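Local coordinates for protein chorismate mutase (Clostridium thermocellum, PDB 1XHO) that probably catalyses the rearrangement of chorismate to prephenate, as a trimeric chorismate mutase of the type I (AroH-like) family, at residues Lys55-Met60 / Ala88-Asn93; Asn64-Asp69 / Val119-Asn124. All coordinates share one frame; numbering follows the deposited sequence.

Contact 1 (Lys55-Met60 / Ala88-Asn93)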
ATOM      1  N   LYS C  55      16.408   7.975  10.105  1.00 29.71           N
ATOM      2  CA  LYS C  55      17.690   7.357   9.766  1.00 30.90           C
ATOM      3  C   LYS C  55      17.522   6.352   8.624  1.00 30.13           C
ATOM      4  O   LYS C  55      18.357   6.282   7.721  1.00 31.78           O
ATOM      5  CB  LYS C  55      18.313   6.677  11.000  1.00 30.99           C
ATOM      6  N   LEU C  56      16.431   5.591   8.665  1.00 28.39           N
ATOM      7  CA  LEU C  56      16.120   4.618   7.623  1.00 27.95           C
ATOM      8  C   LEU C  56      15.887   5.294   6.267  1.00 26.46           C
ATOM      9  O   LEU C  56      16.449   4.866   5.265  1.00 26.84           O
ATOM     10  CB  LEU C  56      14.907   3.762   8.035  1.00 27.05           C
ATOM     11  CG  LEU C  56      14.372   2.739   7.028  1.00 26.52           C
ATOM     12  CD1 LEU C  56      15.470   1.791   6.535  1.00 26.67           C
ATOM     13  CD2 LEU C  56      13.198   1.960   7.643  1.00 26.32           C
ATOM     14  N   LEU C  57      15.065   6.341   6.241  1.00 27.17           N
ATOM     15  CA  LEU C  57      14.814   7.102   5.007  1.00 27.86           C
ATOM     16  C   LEU C  57      16.089   7.744   4.448  1.00 29.75           C
ATOM     17  O   LEU C  57      16.295   7.745   3.247  1.00 30.73           O
ATOM     18  CB  LEU C  57      13.770   8.197   5.247  1.00 27.93           C
ATOM     19  CG  LEU C  57      12.364   7.743   5.641  1.00 30.52           C
ATOM     20  CD1 LEU C  57      11.497   8.954   6.072  1.00 28.78           C
ATOM     21  CD2 LEU C  57      11.717   6.949   4.498  1.00 30.06           C
ATOM     22  N   LYS C  58      16.917   8.306   5.326  1.00 34.48           N
ATOM     23  CA  LYS C  58      18.185   8.952   4.936  1.00 37.48           C
ATOM     24  C   LYS C  58      19.122   7.925   4.296  1.00 37.53           C
ATOM     25  O   LYS C  58      19.590   8.111   3.181  1.00 37.73           O
ATOM     26  CB  LYS C  58      18.828   9.625   6.168  1.00 40.76           C
ATOM     27  CG  LYS C  58      20.205  10.289   5.957  1.00 42.50           C
ATOM     28  CD  LYS C  58      20.291  11.156   4.694  1.00 45.16           C
ATOM     29  CE  LYS C  58      21.617  11.921   4.633  1.00 46.58           C
ATOM     30  NZ  LYS C  58      21.665  13.079   5.580  1.00 49.08           N
ATOM     31  N   GLU C  59      19.332   6.819   5.002  1.00 37.50           N
ATOM     32  CA  GLU C  59      20.020   5.645   4.480  1.00 37.94           C
ATOM     33  C   GLU C  59      19.465   5.163   3.118  1.00 37.11           C
ATOM     34  O   GLU C  59      20.232   4.888   2.191  1.00 35.30           O
ATOM     35  CB  GLU C  59      19.921   4.531   5.517  1.00 40.76           C
ATOM     36  CG  GLU C  59      20.650   3.251   5.187  1.00 44.02           C
ATOM     37  CD  GLU C  59      22.139   3.353   5.370  1.00 46.02           C
ATOM     38  OE1 GLU C  59      22.793   4.087   4.592  1.00 48.11           O
ATOM     39  OE2 GLU C  59      22.650   2.678   6.289  1.00 45.96           O
HETATM   40  N   MSE C  60      18.140   5.063   2.998  1.00 35.72           N
HETATM   41  CA  MSE C  60      17.521   4.636   1.728  1.00 35.00           C
HETATM   42  C   MSE C  60      17.811   5.609   0.582  1.00 34.66           C
HETATM   43  O   MSE C  60      18.086   5.185  -0.544  1.00 34.83           O
HETATM   44  CB  MSE C  60      16.012   4.470   1.881  1.00 33.20           C
HETATM   45  CG  MSE C  60      15.621   3.270   2.708  1.00 33.37           C
HETATM   46 SE   MSE C  60      13.700   3.215   3.021  1.00 30.84          SE
HETATM   47  CE  MSE C  60      13.183   2.556   1.318  1.00 27.56           C
ATOM     48  N   ALA C  88       5.549   8.722   9.192  1.00 33.59           N
ATOM     49  CA  ALA C  88       5.513   9.746   8.140  1.00 33.99           C
ATOM     50  C   ALA C  88       6.003  11.137   8.588  1.00 33.61           C
ATOM     51  O   ALA C  88       6.371  11.955   7.753  1.00 31.66           O
ATOM     52  CB  ALA C  88       4.089   9.862   7.573  1.00 32.94           C
ATOM     53  N   ILE C  89       5.969  11.406   9.891  1.00 34.83           N
ATOM     54  CA  ILE C  89       6.536  12.645  10.453  1.00 37.60           C
ATOM     55  C   ILE C  89       8.040  12.773  10.132  1.00 36.53           C
ATOM     56  O   ILE C  89       8.534  13.892   9.920  1.00 36.72           O
ATOM     57  CB  ILE C  89       6.321  12.728  11.987  1.00 38.07           C
ATOM     58  CG1 ILE C  89       4.836  12.882  12.312  1.00 39.08           C
ATOM     59  CG2 ILE C  89       7.100  13.910  12.587  1.00 40.25           C
ATOM     60  CD1 ILE C  89       4.469  12.445  13.732  1.00 40.04           C
ATOM     61  N   ALA C  90       8.744  11.633  10.081  1.00 32.99           N
ATOM     62  CA  ALA C  90      10.175  11.605   9.757  1.00 33.12           C
ATOM     63  C   ALA C  90      10.472  12.238   8.402  1.00 33.10           C
ATOM     64  O   ALA C  90      11.413  13.019   8.286  1.00 32.19           O
ATOM     65  CB  ALA C  90      10.722  10.181   9.809  1.00 31.68           C
ATOM     66  N   ALA C  91       9.662  11.913   7.392  1.00 31.54           N
ATOM     67  CA  ALA C  91       9.831  12.479   6.047  1.00 32.51           C
ATOM     68  C   ALA C  91       9.580  13.986   6.041  1.00 35.48           C
ATOM     69  O   ALA C  91      10.261  14.737   5.341  1.00 34.81           O
ATOM     70  CB  ALA C  91       8.905  11.780   5.052  1.00 31.88           C
ATOM     71  N   ARG C  92       8.602  14.422   6.828  1.00 39.30           N
ATOM     72  CA  ARG C  92       8.299  15.842   6.967  1.00 43.63           C
ATOM     73  C   ARG C  92       9.440  16.609   7.666  1.00 43.04           C
ATOM     74  O   ARG C  92       9.783  17.701   7.243  1.00 41.17           O
ATOM     75  CB  ARG C  92       6.980  16.045   7.719  1.00 46.63           C
ATOM     76  CG  ARG C  92       6.350  17.381   7.429  1.00 51.26           C
ATOM     77  CD  ARG C  92       5.295  17.775   8.458  1.00 54.90           C
ATOM     78  NE  ARG C  92       4.944  19.189   8.319  1.00 56.02           N
ATOM     79  CZ  ARG C  92       5.683  20.206   8.769  1.00 57.17           C
ATOM     80  NH1 ARG C  92       6.831  19.989   9.408  1.00 57.89           N
ATOM     81  NH2 ARG C  92       5.266  21.456   8.579  1.00 57.79           N
ATOM     82  N   ASN C  93      10.011  16.028   8.728  1.00 44.66           N
ATOM     83  CA  ASN C  93      11.178  16.613   9.427  1.00 45.93           C
ATOM     84  C   ASN C  93      12.332  16.926   8.478  1.00 47.93           C
ATOM     85  O   ASN C  93      12.917  18.015   8.522  1.00 49.32           O
ATOM     86  CB  ASN C  93      11.717  15.658  10.500  1.00 45.93           C
ATOM     87  CG  ASN C  93      10.809  15.535  11.699  1.00 45.00           C
ATOM     88  OD1 ASN C  93       9.715  16.098  11.737  1.00 44.60           O
ATOM     89  ND2 ASN C  93      11.264  14.788  12.698  1.00 44.31           N
TER
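Leu57 reaches from the long helix 46-63 to Ala90 and Ala91 on the short helix 89-93, a helix-to-helix contact on the helical layer that lies against the mixed beta-sheet of the AroH-type chorismate mutase fold. The two backbones come no nearer than 7.4 Å, measured from Leu57 CA to Ala91 CA, and a single leucine branch spans that gap. From CB, which points toward the short helix, CG is set anti to the carbonyl carbon and beside the backbone N (chi1 -63°). Neither CB nor CG meets the other segment; they serve as the stem. At CG the chain forks. CD1 continues the extended path from CA (chi2 171°) and arrives at the turn between Ala90 and Ala91. There it rests on main chain as much as on side chain: its nearest partner is Ala91 N, at 3.7 Å from CD1, and Ala91 CA follows at 3.9 Å from the same methyl. The methyl groups of the two alanines flank this landing point, with Ala90 CB at 4.0 Å from Leu57 CD1. With methyls alone projecting from these two positions, the branch can come down close to the helix backbone. The other branch, CD2, turns instead to the sheet and packs on Met121 of strand 116-124, so that one leucine joins the short helix to the sheet. Met94 and Trp96, in the loop after the short helix, also touch the Leu57 side chain. Along the same helix pair, Ala90 packs on Thr53 and Gln54, and Asn93 ND2 makes a weak hydrogen bond to Gln54 OE1. On the Ala91 side, the CB methyl completes the seat 4.0 Å from Leu57 CD1.

Contact 2 (Asn64-Asp69 / Val119-Asn124)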
ATOM      1  N   ASN C  64      20.804   4.931  -2.576  1.00 33.35           N
ATOM      2  CA  ASN C  64      20.229   4.983  -3.922  1.00 32.28           C
ATOM      3  C   ASN C  64      20.355   6.345  -4.616  1.00 31.80           C
ATOM      4  O   ASN C  64      19.766   6.552  -5.678  1.00 31.92           O
ATOM      5  CB  ASN C  64      18.770   4.512  -3.885  1.00 32.68           C
ATOM      6  CG  ASN C  64      18.648   3.048  -3.511  1.00 30.93           C
ATOM      7  OD1 ASN C  64      18.912   2.175  -4.329  1.00 33.83           O
ATOM      8  ND2 ASN C  64      18.256   2.772  -2.271  1.00 30.50           N
ATOM      9  N   GLY C  65      21.148   7.252  -4.036  1.00 33.14           N
ATOM     10  CA  GLY C  65      21.399   8.583  -4.621  1.00 33.72           C
ATOM     11  C   GLY C  65      20.138   9.379  -4.948  1.00 34.40           C
ATOM     12  O   GLY C  65      20.043  10.000  -6.003  1.00 35.68           O
ATOM     13  N   LEU C  66      19.171   9.366  -4.037  1.00 32.08           N
ATOM     14  CA  LEU C  66      17.855   9.943  -4.297  1.00 30.78           C
ATOM     15  C   LEU C  66      17.709  11.279  -3.618  1.00 29.20           C
ATOM     16  O   LEU C  66      18.202  11.461  -2.517  1.00 27.75           O
ATOM     17  CB  LEU C  66      16.765   9.039  -3.737  1.00 31.87           C
ATOM     18  CG  LEU C  66      16.659   7.621  -4.262  1.00 33.84           C
ATOM     19  CD1 LEU C  66      15.722   6.820  -3.350  1.00 34.44           C
ATOM     20  CD2 LEU C  66      16.176   7.626  -5.713  1.00 33.73           C
ATOM     21  N   GLU C  67      17.021  12.200  -4.290  1.00 32.08           N
ATOM     22  CA  GLU C  67      16.476  13.415  -3.666  1.00 34.44           C
ATOM     23  C   GLU C  67      14.956  13.321  -3.723  1.00 32.35           C
ATOM     24  O   GLU C  67      14.425  12.504  -4.477  1.00 29.80           O
ATOM     25  CB  GLU C  67      16.952  14.669  -4.419  1.00 35.40           C
ATOM     26  CG  GLU C  67      18.316  15.175  -3.963  1.00 38.23           C
ATOM     27  CD  GLU C  67      18.944  16.179  -4.933  1.00 38.81           C
ATOM     28  OE1 GLU C  67      18.217  16.784  -5.754  1.00 42.86           O
ATOM     29  OE2 GLU C  67      20.171  16.364  -4.870  1.00 39.01           O
ATOM     30  N   GLU C  68      14.257  14.162  -2.954  1.00 34.04           N
ATOM     31  CA  GLU C  68      12.775  14.156  -2.946  1.00 35.85           C
ATOM     32  C   GLU C  68      12.129  14.218  -4.346  1.00 34.71           C
ATOM     33  O   GLU C  68      11.067  13.625  -4.559  1.00 31.21           O
ATOM     34  CB  GLU C  68      12.197  15.285  -2.081  1.00 36.78           C
ATOM     35  CG  GLU C  68      10.712  15.028  -1.723  1.00 37.75           C
ATOM     36  CD  GLU C  68       9.940  16.247  -1.241  1.00 38.46           C
ATOM     37  OE1 GLU C  68      10.498  17.365  -1.183  1.00 40.90           O
ATOM     38  OE2 GLU C  68       8.752  16.076  -0.903  1.00 40.02           O
ATOM     39  N   ASP C  69      12.758  14.943  -5.279  1.00 34.72           N
ATOM     40  CA  ASP C  69      12.334  14.970  -6.707  1.00 35.86           C
ATOM     41  C   ASP C  69      12.152  13.581  -7.332  1.00 31.97           C
ATOM     42  O   ASP C  69      11.355  13.410  -8.252  1.00 31.88           O
ATOM     43  CB  ASP C  69      13.367  15.722  -7.567  1.00 39.23           C
ATOM     44  CG  ASP C  69      13.166  17.220  -7.567  1.00 42.84           C
ATOM     45  OD1 ASP C  69      12.018  17.682  -7.372  1.00 45.88           O
ATOM     46  OD2 ASP C  69      14.166  17.944  -7.795  1.00 45.72           O
ATOM     47  N   VAL C 119       9.224   0.342   5.301  1.00 23.30           N
ATOM     48  CA  VAL C 119       9.050   1.419   4.333  1.00 22.75           C
ATOM     49  C   VAL C 119       9.082   0.820   2.942  1.00 24.28           C
ATOM     50  O   VAL C 119       9.976   0.039   2.635  1.00 25.00           O
ATOM     51  CB  VAL C 119      10.201   2.470   4.418  1.00 21.88           C
ATOM     52  CG1 VAL C 119      10.073   3.523   3.306  1.00 21.02           C
ATOM     53  CG2 VAL C 119      10.216   3.112   5.759  1.00 22.93           C
HETATM   54  N   MSE C 120       8.099   1.179   2.117  1.00 25.78           N
HETATM   55  CA  MSE C 120       8.113   0.863   0.699  1.00 26.73           C
HETATM   56  C   MSE C 120       8.120   2.180  -0.096  1.00 26.88           C
HETATM   57  O   MSE C 120       7.189   2.993  -0.010  1.00 26.45           O
HETATM   58  CB  MSE C 120       6.905   0.020   0.317  1.00 27.60           C
HETATM   59  CG  MSE C 120       6.778  -0.223  -1.200  1.00 28.09           C
HETATM   60 SE   MSE C 120       5.302  -1.417  -1.660  1.00 30.45          SE
HETATM   61  CE  MSE C 120       6.255  -3.167  -1.445  1.00 28.13           C
HETATM   62  N   MSE C 121       9.173   2.377  -0.873  1.00 26.34           N
HETATM   63  CA  MSE C 121       9.372   3.624  -1.578  1.00 29.09           C
HETATM   64  C   MSE C 121       9.384   3.419  -3.090  1.00 27.71           C
HETATM   65  O   MSE C 121      10.289   2.779  -3.614  1.00 28.00           O
HETATM   66  CB  MSE C 121      10.696   4.215  -1.118  1.00 31.41           C
HETATM   67  CG  MSE C 121      10.938   5.638  -1.527  1.00 31.73           C
HETATM   68 SE   MSE C 121      12.686   6.160  -0.910  1.00 32.61          SE
HETATM   69  CE  MSE C 121      12.423   6.371   0.961  1.00 30.01           C
ATOM     70  N   HIS C 122       8.383   3.968  -3.784  1.00 26.48           N
ATOM     71  CA  HIS C 122       8.382   3.986  -5.249  1.00 25.77           C
ATOM     72  C   HIS C 122       9.174   5.204  -5.759  1.00 26.95           C
ATOM     73  O   HIS C 122       8.985   6.310  -5.281  1.00 24.71           O
ATOM     74  CB  HIS C 122       6.947   3.965  -5.796  1.00 24.79           C
ATOM     75  CG  HIS C 122       6.287   2.629  -5.661  1.00 25.18           C
ATOM     76  ND1 HIS C 122       5.745   2.182  -4.470  1.00 24.68           N
ATOM     77  CD2 HIS C 122       6.131   1.620  -6.550  1.00 23.91           C
ATOM     78  CE1 HIS C 122       5.254   0.967  -4.647  1.00 25.00           C
ATOM     79  NE2 HIS C 122       5.479   0.601  -5.898  1.00 22.55           N
ATOM     80  N   VAL C 123      10.083   4.982  -6.709  1.00 27.94           N
ATOM     81  CA  VAL C 123      10.984   6.053  -7.155  1.00 28.19           C
ATOM     82  C   VAL C 123      11.151   6.043  -8.651  1.00 28.07           C
ATOM     83  O   VAL C 123      10.949   5.028  -9.297  1.00 26.30           O
ATOM     84  CB  VAL C 123      12.398   5.991  -6.474  1.00 27.70           C
ATOM     85  CG1 VAL C 123      12.268   6.080  -4.968  1.00 27.62           C
ATOM     86  CG2 VAL C 123      13.193   4.746  -6.893  1.00 27.50           C
ATOM     87  N   ASN C 124      11.499   7.204  -9.188  1.00 31.28           N
ATOM     88  CA  ASN C 124      11.903   7.326 -10.578  1.00 34.11           C
ATOM     89  C   ASN C 124      13.426   7.307 -10.564  1.00 37.45           C
ATOM     90  O   ASN C 124      14.050   8.096  -9.865  1.00 40.21           O
ATOM     91  CB  ASN C 124      11.304   8.600 -11.218  1.00 35.35           C
ATOM     92  CG  ASN C 124       9.863   8.381 -11.735  1.00 36.49           C
ATOM     93  OD1 ASN C 124       9.570   7.351 -12.341  1.00 39.82           O
ATOM     94  ND2 ASN C 124       8.968   9.342 -11.488  1.00 38.31           N
TER
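The Schellman motif that ends helix 46-63 delivers Leu66 onto Met121 and Val123 of strand 116-124. Gly65, with its positive phi of 54°, is the C-prime residue: Leu66 N returns to Ala61 O and Gly65 N to Glu62 O, and the chain leaves the helix with the Leu66 side chain directed at the sheet. CD1 of Leu66 carries most of the contact. It lies 3.9 Å from Val123 CG1 and 4.0 Å from Met121 SE, thus touching both residues at once, while CD2 only grazes Val123, 4.2 Å from its CB. The leucine crosses Val123 at about a right angle, but it runs past the selenomethionine side chain in the opposite direction. The extended chain of Met121 (CG anti to the backbone N, chi1 -168°) carries SE to the leucine methyl, and the bend at chi3 then turns only CE aside. Met121 and Val123, two residues apart on an interior strand of the mixed sheet in this AroH-type fold, project from the same face, toward helix 46-63 and the loop after it. His122, between them, faces the other way, into the trimer: its NE2 is hydrogen-bonded to Ser73 OG of the second subunit, and its ring meets that of His122 of the third. On the helical side, Ile35 of strand 32-40 touches both Leu66 and Val123, and Trp96 touches Met121. Further along the loop, Glu68 OE2 is hydrogen-bonded to both Ser98 N and Thr99 OG1.

Overall arrangement
From the N terminus, the chain runs through strand 32-40 into helix 46-63, which carries the first segment of contact 1; the turn at its end supplies the first segment of contact 2. Strand 71-78 follows, and contact 1 closes when the chain reaches helix 89-93. Contact 2 closes later, on strand 116-124, after strand 100-105. The two loops therefore cross. Contact 1 joins two helices, and contact 2 ties the loop after the long helix to the sheet. Their centres lie about 11 Å apart, and the space between is bridged by packing such as Met60 SE on Val119 CG1, at 3.7 Å.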